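Penicillin binding protein 2X (Streptococcus thermophilus, PDB 5U47) probably cross-links neighbouring glycan strands of cell-wall peptidoglycan as a septal transpeptidase of the penicillin-binding protein family, and is thought to be inactivated by beta-lactams. Local coordinates at residues 30-35 with 179-184; 36-41 with 577-582; 40-45 with 143-148; 216-221 with 439-444; 448-453 with 588-593. The protein carries 1 engineered substitution. One frame throughout, in Å; residues are numbered along the deposited sequence.

Read from the N terminus, the chain opens three of the five contacts between residues 30 and 45. Residues 30-35 pair with 179-184 (interaction 1), closing a loop of 143 residues that contains interaction 3, where 40-45 meets 143-148. Between those starts, 36-41 reaches forward to 577-582 (interaction 2); it crosses interaction 1 and encloses interaction 4, the pairing of 216-221 with 439-444. Interaction 5, 448-453 with 588-593, opens soon after and crosses interaction 2. Strands 35-36, 42-55, 134-143, 217-220, 438-443 and 448-451 share one mixed sheet, so the contacts join the N-terminal dimerisation region, the transpeptidase region and the loop between helices 574-577 and 602-611.

Interaction 1: residues 30-35 with 179-184; sequences AKRGTI and SLNSLL
R32 and G33 meet the short helix 181-184 in a loop-to-helix contact within the range of the penicillin-binding protein dimerisation family. The polar part has two elements. G33 N donates to L184 O at 2.8 Å, nearly straight at 175° and on a lone pair of the carbonyl, which ties the loop to the last residue of the helix. R32 grips N181 end-on with both terminal nitrogens: NH1 and NH2 each lie 3.0 Å from N181 OD1 and approach it from the same face of the amide. That oxygen also accepts from G172 N, while R32 NE pairs with E177, so partners on two side chains hold the guanidinium in its rotation.

The apolar part centres on L184. Its CB sits over the middle of one guanidinium face, 3.9 Å above the plane, and its CD2 reaches I35 CG1 at 4.0 Å, with I35 and L184 crossing at about a right angle. R32 passes obliquely across this leucine, its CG anti to the backbone N (chi1 -175°) and its chain extended to NE. The same leucine extends its other branch to the guanidinium tip, where CD1 lies 3.6 Å from R32 NH2.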
# COMPACT_ATOMS: atom_id res chain seq x y z
N ALA A 30 22.45 -12.45 1.23
CA ALA A 30 22.34 -12.05 -0.16
C ALA A 30 22.03 -10.55 -0.23
O ALA A 30 21.52 -9.96 0.73
CB ALA A 30 21.23 -12.84 -0.84
N LYS A 31 22.35 -9.95 -1.37
CA LYS A 31 21.98 -8.58 -1.60
C LYS A 31 20.43 -8.51 -1.65
O LYS A 31 19.78 -9.28 -2.36
CB LYS A 31 22.54 -8.10 -2.93
CG LYS A 31 22.05 -6.72 -3.32
CD LYS A 31 22.49 -6.31 -4.69
CE LYS A 31 21.96 -4.92 -5.00
NZ LYS A 31 22.24 -4.53 -6.41
N ARG A 32 19.87 -7.59 -0.89
CA ARG A 32 18.44 -7.38 -0.86
C ARG A 32 18.04 -6.62 -2.11
O ARG A 32 18.73 -5.69 -2.54
CB ARG A 32 18.06 -6.60 0.39
CG ARG A 32 16.57 -6.42 0.62
CD ARG A 32 16.34 -5.74 1.97
NE ARG A 32 14.93 -5.58 2.29
CZ ARG A 32 14.14 -6.54 2.76
NH1 ARG A 32 14.61 -7.78 2.95
NH2 ARG A 32 12.87 -6.28 3.02
N GLY A 33 16.89 -6.98 -2.66
CA GLY A 33 16.36 -6.34 -3.84
C GLY A 33 16.14 -4.86 -3.63
O GLY A 33 15.97 -4.40 -2.50
N THR A 34 16.18 -4.13 -4.73
CA THR A 34 15.97 -2.70 -4.72
C THR A 34 14.49 -2.44 -4.93
O THR A 34 13.85 -3.17 -5.68
CB THR A 34 16.79 -2.05 -5.85
OG1 THR A 34 18.16 -2.18 -5.55
CG2 THR A 34 16.47 -0.57 -6.01
N ILE A 35 13.98 -1.40 -4.28
CA ILE A 35 12.61 -0.96 -4.45
C ILE A 35 12.69 0.31 -5.27
O ILE A 35 13.40 1.27 -4.88
CB ILE A 35 11.91 -0.67 -3.10
CG1 ILE A 35 11.85 -1.96 -2.27
CG2 ILE A 35 10.49 -0.15 -3.34
CD1 ILE A 35 11.46 -1.75 -0.82
N SER A 179 6.29 -6.56 4.09
CA SER A 179 5.30 -7.28 3.26
C SER A 179 5.89 -8.13 2.12
O SER A 179 5.46 -9.25 1.90
CB SER A 179 4.23 -6.32 2.75
OG SER A 179 3.54 -5.72 3.83
N LEU A 180 6.88 -7.58 1.42
CA LEU A 180 7.50 -8.27 0.27
C LEU A 180 8.86 -8.87 0.63
O LEU A 180 9.71 -9.11 -0.24
CB LEU A 180 7.68 -7.30 -0.90
CG LEU A 180 6.42 -6.57 -1.37
CD1 LEU A 180 6.70 -5.92 -2.71
CD2 LEU A 180 5.22 -7.47 -1.49
N ASN A 181 9.05 -9.13 1.91
CA ASN A 181 10.33 -9.62 2.38
C ASN A 181 10.77 -10.90 1.67
O ASN A 181 11.95 -11.07 1.42
CB ASN A 181 10.28 -9.86 3.88
CG ASN A 181 11.63 -9.80 4.52
OD1 ASN A 181 12.24 -8.74 4.58
ND2 ASN A 181 12.11 -10.95 5.02
N SER A 182 9.83 -11.79 1.34
CA SER A 182 10.19 -13.05 0.67
C SER A 182 10.79 -12.79 -0.69
O SER A 182 11.79 -13.39 -1.04
CB SER A 182 9.00 -13.99 0.55
OG SER A 182 8.54 -14.37 1.83
N LEU A 183 10.19 -11.88 -1.46
CA LEU A 183 10.72 -11.53 -2.78
C LEU A 183 12.02 -10.73 -2.70
O LEU A 183 12.98 -10.98 -3.44
CB LEU A 183 9.68 -10.73 -3.58
CG LEU A 183 8.40 -11.50 -3.95
CD1 LEU A 183 7.31 -10.56 -4.42
CD2 LEU A 183 8.74 -12.51 -5.02
N LEU A 184 12.07 -9.77 -1.78
CA LEU A 184 13.22 -8.88 -1.66
C LEU A 184 14.49 -9.57 -1.17
O LEU A 184 15.58 -9.15 -1.52
CB LEU A 184 12.90 -7.72 -0.73
CG LEU A 184 11.93 -6.69 -1.32
CD1 LEU A 184 11.41 -5.77 -0.22
CD2 LEU A 184 12.59 -5.89 -2.42

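Interaction 2: residues 36-41 with 577-582; sequences YDRNGN and DTSVSE
A type I beta turn from D37 to G40, coupled to an Asx turn, presents R38 and N39 to the segment 577-582 that follows helix 574-577. D37 OD1 accepts from N39 N and N41 N, which approach from opposite faces of its carboxylate, so the turn is braced from within. R38 carries the contact. Its NE donates to T578 O at 3.0 Å and its NH2 to D577 O at 3.2 Å; the second oxygen lies in the guanidinium plane but is met from above its own carbonyl plane. The bend at chi3 (-65°) brings the head round to these two successive carbonyls, while S579 CB lies over one face of the guanidinium. On the backbone, V580 N donates to R38 O at 3.1 Å, the N-H...O angle bent to 140°. S579 OG receives S581 N in an ST turn at 3.3 Å, holding the second segment in its own bend. N39 OD1 packs against S579 CA at 3.3 Å. Beyond the two segments, R38 also binds T221 O and E257, N39 ND2 reaches T575 O at helix 574-577, and V580 rests on Y219 and Q440, placing the contact against strands 217-220 and 438-443.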
# COMPACT_ATOMS: atom_id res chain seq x y z
N TYR A 36 11.97 0.31 -6.38
CA TYR A 36 11.94 1.42 -7.32
C TYR A 36 10.55 2.05 -7.44
O TYR A 36 9.54 1.46 -7.04
CB TYR A 36 12.28 0.91 -8.73
CG TYR A 36 13.67 0.36 -8.95
CD1 TYR A 36 14.77 1.20 -9.07
CD2 TYR A 36 13.89 -1.00 -9.11
CE1 TYR A 36 16.04 0.71 -9.33
CE2 TYR A 36 15.15 -1.52 -9.35
CZ TYR A 36 16.22 -0.65 -9.46
OH TYR A 36 17.46 -1.14 -9.68
N ASP A 37 10.50 3.23 -8.03
CA ASP A 37 9.25 3.79 -8.39
C ASP A 37 8.89 3.13 -9.77
O ASP A 37 9.63 2.26 -10.27
CB ASP A 37 9.26 5.33 -8.41
CG ASP A 37 9.67 5.93 -9.76
OD1 ASP A 37 10.44 5.31 -10.50
OD2 ASP A 37 9.20 7.04 -10.04
N ARG A 38 7.79 3.55 -10.38
CA ARG A 38 7.30 2.92 -11.62
C ARG A 38 8.24 3.05 -12.84
O ARG A 38 8.11 2.27 -13.78
CB ARG A 38 5.90 3.45 -11.96
CG ARG A 38 5.88 4.92 -12.38
CD ARG A 38 4.47 5.46 -12.49
NE ARG A 38 3.70 4.80 -13.55
CZ ARG A 38 2.77 3.85 -13.39
NH1 ARG A 38 2.39 3.42 -12.19
NH2 ARG A 38 2.16 3.37 -14.48
N ASN A 39 9.17 4.01 -12.80
CA ASN A 39 10.11 4.26 -13.89
C ASN A 39 11.56 4.00 -13.51
O ASN A 39 12.45 4.52 -14.17
CB ASN A 39 9.94 5.69 -14.41
CG ASN A 39 8.67 5.87 -15.19
OD1 ASN A 39 8.36 5.09 -16.08
ND2 ASN A 39 7.94 6.91 -14.89
N GLY A 40 11.80 3.26 -12.43
CA GLY A 40 13.17 2.94 -12.04
C GLY A 40 13.92 3.91 -11.14
O GLY A 40 15.12 3.77 -10.98
N ASN A 41 13.23 4.88 -10.55
CA ASN A 41 13.88 5.77 -9.58
C ASN A 41 14.04 4.99 -8.29
O ASN A 41 13.07 4.40 -7.81
CB ASN A 41 13.06 7.04 -9.35
CG ASN A 41 13.00 7.90 -10.58
OD1 ASN A 41 12.03 7.86 -11.32
ND2 ASN A 41 14.07 8.66 -10.84
N ASP A 577 1.46 7.19 -17.18
CA ASP A 577 0.91 6.02 -17.89
C ASP A 577 1.99 4.95 -17.98
O ASP A 577 1.79 3.81 -17.58
CB ASP A 577 0.44 6.38 -19.31
CG ASP A 577 -0.70 7.41 -19.34
OD1 ASP A 577 -1.51 7.45 -18.39
OD2 ASP A 577 -0.78 8.17 -20.33
N THR A 578 3.16 5.35 -18.48
CA THR A 578 4.28 4.44 -18.67
C THR A 578 5.00 4.05 -17.38
O THR A 578 4.91 4.72 -16.34
CB THR A 578 5.36 5.02 -19.62
OG1 THR A 578 5.97 6.19 -19.04
CG2 THR A 578 4.77 5.36 -20.99
N SER A 579 5.73 2.95 -17.50
CA SER A 579 6.53 2.39 -16.46
C SER A 579 7.52 1.46 -17.16
O SER A 579 7.64 1.49 -18.40
CB SER A 579 5.64 1.61 -15.48
OG SER A 579 4.91 0.60 -16.16
N VAL A 580 8.23 0.64 -16.39
CA VAL A 580 9.12 -0.37 -16.98
C VAL A 580 8.35 -1.39 -17.84
O VAL A 580 8.97 -2.15 -18.58
CB VAL A 580 9.97 -1.12 -15.92
CG1 VAL A 580 11.03 -0.20 -15.33
CG2 VAL A 580 9.09 -1.73 -14.83
N SER A 581 7.01 -1.40 -17.72
CA SER A 581 6.13 -2.26 -18.56
C SER A 581 6.42 -2.02 -20.04
O SER A 581 6.54 -2.98 -20.81
CB SER A 581 4.65 -1.96 -18.32
OG SER A 581 4.27 -2.13 -16.96
N GLU A 582 6.52 -0.74 -20.43
CA GLU A 582 6.86 -0.34 -21.81
C GLU A 582 8.38 -0.48 -21.97
O GLU A 582 9.14 0.45 -21.71
CB GLU A 582 6.41 1.10 -22.13
CG GLU A 582 4.92 1.29 -22.39
CD GLU A 582 4.03 1.09 -21.17
OE1 GLU A 582 4.52 1.20 -20.02
OE2 GLU A 582 2.82 0.85 -21.35

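Interaction 3: residues 40-45 with 143-148; sequences GNVLAE and MYPNGT
E45 and M143 form an antiparallel hydrogen-bonded pair in which both backbone groups of each residue are used: M143 N donates to E45 O at 2.8 Å and E45 N donates to M143 O at 3.0 Å, both bonds nearly straight.

Beyond this bridge the regular pairing stops, though the chains stay close, and the polar groups are met by other means. V42 O receives a weak bond from N146 ND2 at 3.0 Å, its angle only 127°. L43 O accepts a hydrogen bond from a water 2.6 Å away, and N146 N donates to that same water at 3.0 Å, so a single molecule links the two backbones. The L43 oxygen also lies close to Y144 CA. A44 CB packs against Y144 CE2 at 3.5 Å, and V42 CG1 against P145 CG at 3.9 Å. Y144 CG is anti to its carbonyl carbon (chi1 -64°), an orientation that lays the ring beside A44; its OH is hydrogen-bonded to A157 N.

The type I turn from Y144 to G147 follows strand 134-143 and leads toward helix 151-154. Across from it, L43 and A44 form a classic bulge facing I35 of strand 35-36.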
# COMPACT_ATOMS: atom_id res chain seq x y z
N GLY A 40 11.80 3.26 -12.43
CA GLY A 40 13.17 2.94 -12.04
C GLY A 40 13.92 3.91 -11.14
O GLY A 40 15.12 3.77 -10.98
N ASN A 41 13.23 4.88 -10.55
CA ASN A 41 13.88 5.77 -9.58
C ASN A 41 14.04 4.99 -8.29
O ASN A 41 13.07 4.40 -7.81
CB ASN A 41 13.06 7.04 -9.35
CG ASN A 41 13.00 7.90 -10.58
OD1 ASN A 41 12.03 7.86 -11.32
ND2 ASN A 41 14.07 8.66 -10.84
N VAL A 42 15.24 5.01 -7.73
CA VAL A 42 15.54 4.23 -6.52
C VAL A 42 14.83 4.79 -5.29
O VAL A 42 14.91 6.00 -5.02
CB VAL A 42 17.06 4.15 -6.26
CG1 VAL A 42 17.37 3.42 -4.94
CG2 VAL A 42 17.77 3.45 -7.42
N LEU A 43 14.09 3.91 -4.59
CA LEU A 43 13.40 4.27 -3.34
C LEU A 43 14.07 3.67 -2.12
O LEU A 43 14.08 4.30 -1.05
CB LEU A 43 11.92 3.86 -3.37
CG LEU A 43 11.10 4.35 -4.56
CD1 LEU A 43 9.63 3.95 -4.40
CD2 LEU A 43 11.24 5.86 -4.77
N ALA A 44 14.59 2.45 -2.27
CA ALA A 44 15.32 1.75 -1.22
C ALA A 44 16.33 0.79 -1.86
O ALA A 44 15.97 0.01 -2.74
CB ALA A 44 14.39 0.97 -0.29
N GLU A 45 17.57 0.84 -1.40
CA GLU A 45 18.59 -0.04 -1.93
C GLU A 45 19.66 -0.30 -0.89
O GLU A 45 19.85 0.48 0.06
CB GLU A 45 19.25 0.55 -3.19
CG GLU A 45 20.03 1.84 -2.97
CD GLU A 45 20.82 2.30 -4.22
OE1 GLU A 45 20.85 1.58 -5.24
OE2 GLU A 45 21.40 3.39 -4.17
N MET A 143 19.55 2.04 2.32
CA MET A 143 19.53 3.47 2.01
C MET A 143 18.17 3.87 1.39
O MET A 143 17.67 3.15 0.53
CB MET A 143 20.67 3.78 1.02
CG MET A 143 20.70 5.22 0.52
SD MET A 143 21.94 5.51 -0.75
CE MET A 143 21.51 7.19 -1.19
N TYR A 144 17.62 5.01 1.82
CA TYR A 144 16.32 5.51 1.35
C TYR A 144 16.62 6.92 0.83
O TYR A 144 16.48 7.90 1.56
CB TYR A 144 15.30 5.51 2.50
CG TYR A 144 14.97 4.13 3.03
CD1 TYR A 144 15.74 3.54 4.03
CD2 TYR A 144 13.91 3.38 2.49
CE1 TYR A 144 15.44 2.26 4.50
CE2 TYR A 144 13.61 2.11 2.95
CZ TYR A 144 14.37 1.56 3.96
OH TYR A 144 14.08 0.27 4.39
N PRO A 145 17.04 7.02 -0.44
CA PRO A 145 17.57 8.27 -1.00
C PRO A 145 16.66 9.49 -1.00
O PRO A 145 17.17 10.62 -1.02
CB PRO A 145 17.90 7.91 -2.46
CG PRO A 145 17.89 6.43 -2.52
CD PRO A 145 16.98 5.95 -1.46
N ASN A 146 15.35 9.26 -1.01
CA ASN A 146 14.38 10.34 -1.05
C ASN A 146 14.01 10.93 0.32
O ASN A 146 13.21 11.85 0.39
CB ASN A 146 13.14 9.89 -1.81
CG ASN A 146 13.46 9.51 -3.24
OD1 ASN A 146 13.68 10.36 -4.10
ND2 ASN A 146 13.50 8.22 -3.50
N GLY A 147 14.60 10.42 1.41
CA GLY A 147 14.32 10.96 2.75
C GLY A 147 12.84 10.80 3.17
O GLY A 147 12.35 9.66 3.30
N THR A 148 12.17 11.93 3.42
CA THR A 148 10.74 11.94 3.77
C THR A 148 9.93 11.79 2.48
O THR A 148 9.66 12.77 1.77
CB THR A 148 10.39 13.22 4.54
OG1 THR A 148 11.23 13.28 5.72
CG2 THR A 148 8.94 13.21 4.95
O HOH W 1 13.61 6.86 -0.69

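Interaction 4: residues 216-221 with 439-444; sequences KNIYTT and KQVADT
Y219 and Q440 lie side by side and point the same way, with ring and amide planes 76° apart; Q440 OE1 approaches the ring obliquely, 3.7 Å from CE1. At the ring edge, near its plane, A442 CB lies 4.1 Å from the same CE1. On the other face of the sheet, I218 CD1 meets V441 CG2 at 3.8 Å, and K216 CD contacts V441 CG1. V441 has CG1 anti to its backbone N (chi1 178°), which leaves CG2 beside that nitrogen and both branches near I218.

These side chains sit on an antiparallel pairing of strands 217-220 and 439-443, whose axes come within 4.8 Å at 167°. N217 and A442 exchange two backbone bonds, N217 N to A442 O at 2.8 Å and A442 N to N217 O at 2.9 Å. Y219 and Q440 form the next hydrogen-bonded pair, while I218 and V441 between them are non-hydrogen-bonded. A classic beta bulge interrupts the register: K439 and Q440 both face Y219, whose O accepts from K439 N at 2.8 Å and Q440 N at 3.2 Å.

Further out, Y36 stacks on Y219, T34 N binds N217 OD1, and T451 and S584 hold Q440 NE2. K439 NZ pairs with E257.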
# COMPACT_ATOMS: atom_id res chain seq x y z
N LYS A 216 14.92 -10.24 -5.56
CA LYS A 216 14.27 -9.67 -6.73
C LYS A 216 14.03 -8.19 -6.51
O LYS A 216 13.88 -7.73 -5.38
CB LYS A 216 12.98 -10.42 -7.02
CG LYS A 216 13.25 -11.87 -7.46
CD LYS A 216 11.98 -12.66 -7.60
CE LYS A 216 12.27 -14.09 -8.06
NZ LYS A 216 11.00 -14.89 -8.17
N ASN A 217 14.05 -7.43 -7.58
CA ASN A 217 13.75 -6.00 -7.47
C ASN A 217 12.23 -5.78 -7.60
O ASN A 217 11.53 -6.52 -8.32
CB ASN A 217 14.49 -5.21 -8.55
CG ASN A 217 16.00 -5.25 -8.38
OD1 ASN A 217 16.53 -5.38 -7.28
ND2 ASN A 217 16.69 -5.13 -9.49
N ILE A 218 11.73 -4.77 -6.89
CA ILE A 218 10.31 -4.45 -6.91
C ILE A 218 10.13 -3.05 -7.43
O ILE A 218 10.68 -2.12 -6.85
CB ILE A 218 9.68 -4.55 -5.50
CG1 ILE A 218 9.83 -5.96 -4.93
CG2 ILE A 218 8.21 -4.13 -5.52
CD1 ILE A 218 9.00 -7.00 -5.62
N TYR A 219 9.42 -2.92 -8.54
CA TYR A 219 9.04 -1.64 -9.08
C TYR A 219 7.64 -1.37 -8.58
O TYR A 219 6.70 -2.08 -8.92
CB TYR A 219 9.03 -1.64 -10.62
CG TYR A 219 10.41 -1.77 -11.23
CD1 TYR A 219 11.05 -3.00 -11.26
CD2 TYR A 219 11.06 -0.68 -11.77
CE1 TYR A 219 12.33 -3.14 -11.82
CE2 TYR A 219 12.34 -0.80 -12.33
CZ TYR A 219 12.96 -2.04 -12.35
OH TYR A 219 14.20 -2.17 -12.90
N THR A 220 7.49 -0.36 -7.73
CA THR A 220 6.19 0.02 -7.25
C THR A 220 5.47 0.83 -8.32
O THR A 220 6.05 1.23 -9.35
CB THR A 220 6.26 0.83 -5.95
OG1 THR A 220 6.89 2.09 -6.19
CG2 THR A 220 7.01 0.06 -4.89
N THR A 221 4.18 1.08 -8.07
CA THR A 221 3.36 1.88 -8.97
C THR A 221 3.55 3.37 -8.75
O THR A 221 3.06 4.19 -9.53
CB THR A 221 1.86 1.56 -8.75
OG1 THR A 221 1.56 1.68 -7.37
CG2 THR A 221 1.56 0.16 -9.21
N LYS A 439 4.14 -2.80 -9.63
CA LYS A 439 4.10 -2.70 -11.08
C LYS A 439 4.82 -3.87 -11.72
O LYS A 439 4.39 -4.41 -12.71
CB LYS A 439 4.80 -1.41 -11.54
CG LYS A 439 4.80 -1.12 -13.04
CD LYS A 439 3.42 -0.67 -13.54
CE LYS A 439 2.44 -1.80 -13.82
NZ LYS A 439 1.01 -1.42 -13.56
N GLN A 440 5.98 -4.21 -11.16
CA GLN A 440 6.79 -5.28 -11.72
C GLN A 440 7.71 -5.86 -10.67
O GLN A 440 8.22 -5.14 -9.84
CB GLN A 440 7.63 -4.74 -12.90
CG GLN A 440 8.50 -5.75 -13.61
CD GLN A 440 9.32 -5.12 -14.74
OE1 GLN A 440 10.43 -4.72 -14.51
NE2 GLN A 440 8.74 -5.02 -15.96
N VAL A 441 7.91 -7.17 -10.76
CA VAL A 441 8.84 -7.92 -9.91
C VAL A 441 9.88 -8.43 -10.91
O VAL A 441 9.52 -9.11 -11.89
CB VAL A 441 8.16 -9.11 -9.22
CG1 VAL A 441 9.15 -9.90 -8.37
CG2 VAL A 441 6.97 -8.63 -8.39
N ALA A 442 11.15 -8.10 -10.68
CA ALA A 442 12.21 -8.43 -11.64
C ALA A 442 13.32 -9.26 -11.05
O ALA A 442 13.81 -8.98 -9.93
CB ALA A 442 12.79 -7.15 -12.23
N ASP A 443 13.70 -10.30 -11.79
CA ASP A 443 14.82 -11.13 -11.42
C ASP A 443 15.94 -10.68 -12.37
O ASP A 443 15.97 -11.10 -13.54
CB ASP A 443 14.51 -12.62 -11.55
CG ASP A 443 15.71 -13.50 -11.17
OD1 ASP A 443 16.86 -13.11 -11.44
OD2 ASP A 443 15.51 -14.60 -10.60
N THR A 444 16.82 -9.82 -11.88
CA THR A 444 17.93 -9.28 -12.68
C THR A 444 19.03 -10.27 -12.95
O THR A 444 19.82 -10.06 -13.86
CB THR A 444 18.56 -8.03 -12.04
OG1 THR A 444 18.99 -8.34 -10.72
CG2 THR A 444 17.57 -6.90 -12.00

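Interaction 5: residues 448-453 with 588-593; sequences TVRTAK and EETSYQ
T448 and R450 pack against E588, T590 and Y592 where the edge of strand 448-451 receives the connection leading to helix 602-611. The close part is a single backbone bridge between V449 and E589. V449 N donates to E588 O at 3.1 Å, and T590 N donates to V449 O at 3.0 Å, the latter approaching from above the carbonyl plane. The touching parts run 58° apart, so the chains separate beyond this bridge instead of continuing as paired strands. Beside it, T448 OG1 and T590 OG1 share a hydrogen bond of 2.8 Å in which either hydroxyl could donate.

R450 supplies the other close element. Its chain bends at chi3 (74°), bringing NH1 to T590 O at 2.9 Å with that oxygen in the guanidinium plane. Y592 CB sits 3.5 Å above the plane, over the centre of one face, and the ring plane is turned 44° from the guanidinium. The outside carbonyls I636 O, on NH1, and N612 O, on NE, further restrict the rotation of the head.

The looser side lies around the glutamates. E589 OE1 is a long 3.9 Å from R450 NH1 and well out of the guanidinium plane, so only charge attraction is likely; this oxygen accepts from A638 N. A water bridges the other carboxylate oxygen, donating to E589 OE2 at 2.6 Å and accepting from T451 N. E588 is solvent-exposed, its aliphatic part lying alongside T448 CG2.

Strand 448-451 has strand 438-443 beside it, with V449 touching Q440 and A442, while Y592 pairs through its backbone with I636 in the loop before strand 641-646.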
# COMPACT_ATOMS: atom_id res chain seq x y z
N THR A 448 14.46 -11.97 -16.16
CA THR A 448 13.03 -12.19 -16.33
C THR A 448 12.22 -11.25 -15.43
O THR A 448 12.71 -10.76 -14.41
CB THR A 448 12.63 -13.65 -16.04
OG1 THR A 448 13.00 -14.00 -14.71
CG2 THR A 448 13.32 -14.59 -17.00
N VAL A 449 10.98 -11.04 -15.81
CA VAL A 449 10.08 -10.17 -15.07
C VAL A 449 8.67 -10.71 -15.05
O VAL A 449 8.31 -11.58 -15.86
CB VAL A 449 9.98 -8.77 -15.72
CG1 VAL A 449 11.35 -8.12 -15.82
CG2 VAL A 449 9.31 -8.84 -17.12
N ARG A 450 7.89 -10.19 -14.11
CA ARG A 450 6.44 -10.39 -14.02
C ARG A 450 5.90 -8.98 -13.88
O ARG A 450 6.27 -8.26 -12.94
CB ARG A 450 6.04 -11.25 -12.82
CG ARG A 450 6.37 -12.70 -13.05
CD ARG A 450 6.16 -13.56 -11.83
NE ARG A 450 4.76 -13.82 -11.52
CZ ARG A 450 3.99 -14.75 -12.11
NH1 ARG A 450 4.45 -15.51 -13.10
NH2 ARG A 450 2.73 -14.92 -11.73
N THR A 451 5.06 -8.58 -14.83
CA THR A 451 4.52 -7.22 -14.90
C THR A 451 3.00 -7.20 -14.71
O THR A 451 2.27 -8.00 -15.31
CB THR A 451 4.95 -6.60 -16.24
OG1 THR A 451 6.38 -6.72 -16.37
CG2 THR A 451 4.57 -5.11 -16.31
N ALA A 452 2.54 -6.27 -13.88
CA ALA A 452 1.12 -6.17 -13.51
C ALA A 452 0.22 -5.52 -14.54
O ALA A 452 0.66 -4.72 -15.36
CB ALA A 452 0.97 -5.42 -12.18
N LYS A 453 -1.05 -5.94 -14.51
CA LYS A 453 -2.13 -5.36 -15.29
C LYS A 453 -3.30 -5.26 -14.30
O LYS A 453 -3.31 -5.92 -13.25
CB LYS A 453 -2.53 -6.22 -16.50
CG LYS A 453 -1.47 -6.30 -17.61
CD LYS A 453 -1.94 -7.26 -18.70
CE LYS A 453 -0.90 -7.47 -19.79
NZ LYS A 453 -0.72 -6.26 -20.65
N GLU A 588 11.36 -12.15 -21.19
CA GLU A 588 10.85 -13.43 -20.75
C GLU A 588 10.16 -13.27 -19.40
O GLU A 588 10.61 -12.46 -18.57
CB GLU A 588 12.00 -14.43 -20.66
CG GLU A 588 11.65 -15.83 -20.16
CD GLU A 588 12.86 -16.75 -20.11
OE1 GLU A 588 13.96 -16.33 -20.52
OE2 GLU A 588 12.73 -17.90 -19.64
N GLU A 589 9.07 -14.00 -19.19
CA GLU A 589 8.33 -13.91 -17.94
C GLU A 589 8.81 -14.92 -16.90
O GLU A 589 9.02 -16.08 -17.21
CB GLU A 589 6.81 -14.05 -18.20
CG GLU A 589 5.97 -13.74 -16.96
CD GLU A 589 4.49 -13.79 -17.21
OE1 GLU A 589 3.92 -14.84 -16.90
OE2 GLU A 589 3.89 -12.81 -17.75
N THR A 590 8.98 -14.47 -15.66
CA THR A 590 9.43 -15.34 -14.56
C THR A 590 8.32 -16.33 -14.24
O THR A 590 7.14 -15.96 -14.17
CB THR A 590 9.73 -14.53 -13.26
OG1 THR A 590 10.53 -13.38 -13.56
CG2 THR A 590 10.47 -15.40 -12.24
N SER A 591 8.69 -17.59 -14.05
CA SER A 591 7.71 -18.62 -13.71
C SER A 591 7.31 -18.51 -12.23
O SER A 591 8.10 -18.03 -11.39
CB SER A 591 8.26 -20.02 -14.04
OG SER A 591 9.34 -20.33 -13.17
N TYR A 592 6.08 -18.93 -11.92
CA TYR A 592 5.58 -18.94 -10.53
C TYR A 592 4.57 -20.07 -10.35
O TYR A 592 3.78 -20.34 -11.26
CB TYR A 592 4.89 -17.61 -10.15
CG TYR A 592 4.29 -17.63 -8.75
CD1 TYR A 592 5.12 -17.54 -7.61
CD2 TYR A 592 2.92 -17.79 -8.55
CE1 TYR A 592 4.59 -17.59 -6.33
CE2 TYR A 592 2.38 -17.84 -7.26
CZ TYR A 592 3.21 -17.72 -6.16
OH TYR A 592 2.67 -17.77 -4.89
N GLN A 593 4.61 -20.73 -9.20
CA GLN A 593 3.64 -21.77 -8.86
C GLN A 593 3.25 -21.61 -7.38
O GLN A 593 4.03 -21.12 -6.57
CB GLN A 593 4.16 -23.17 -9.23
CG GLN A 593 5.51 -23.54 -8.68
CD GLN A 593 6.03 -24.86 -9.26
OE1 GLN A 593 6.19 -25.01 -10.48
NE2 GLN A 593 6.32 -25.79 -8.39
O HOH W 2 4.61 -10.35 -17.12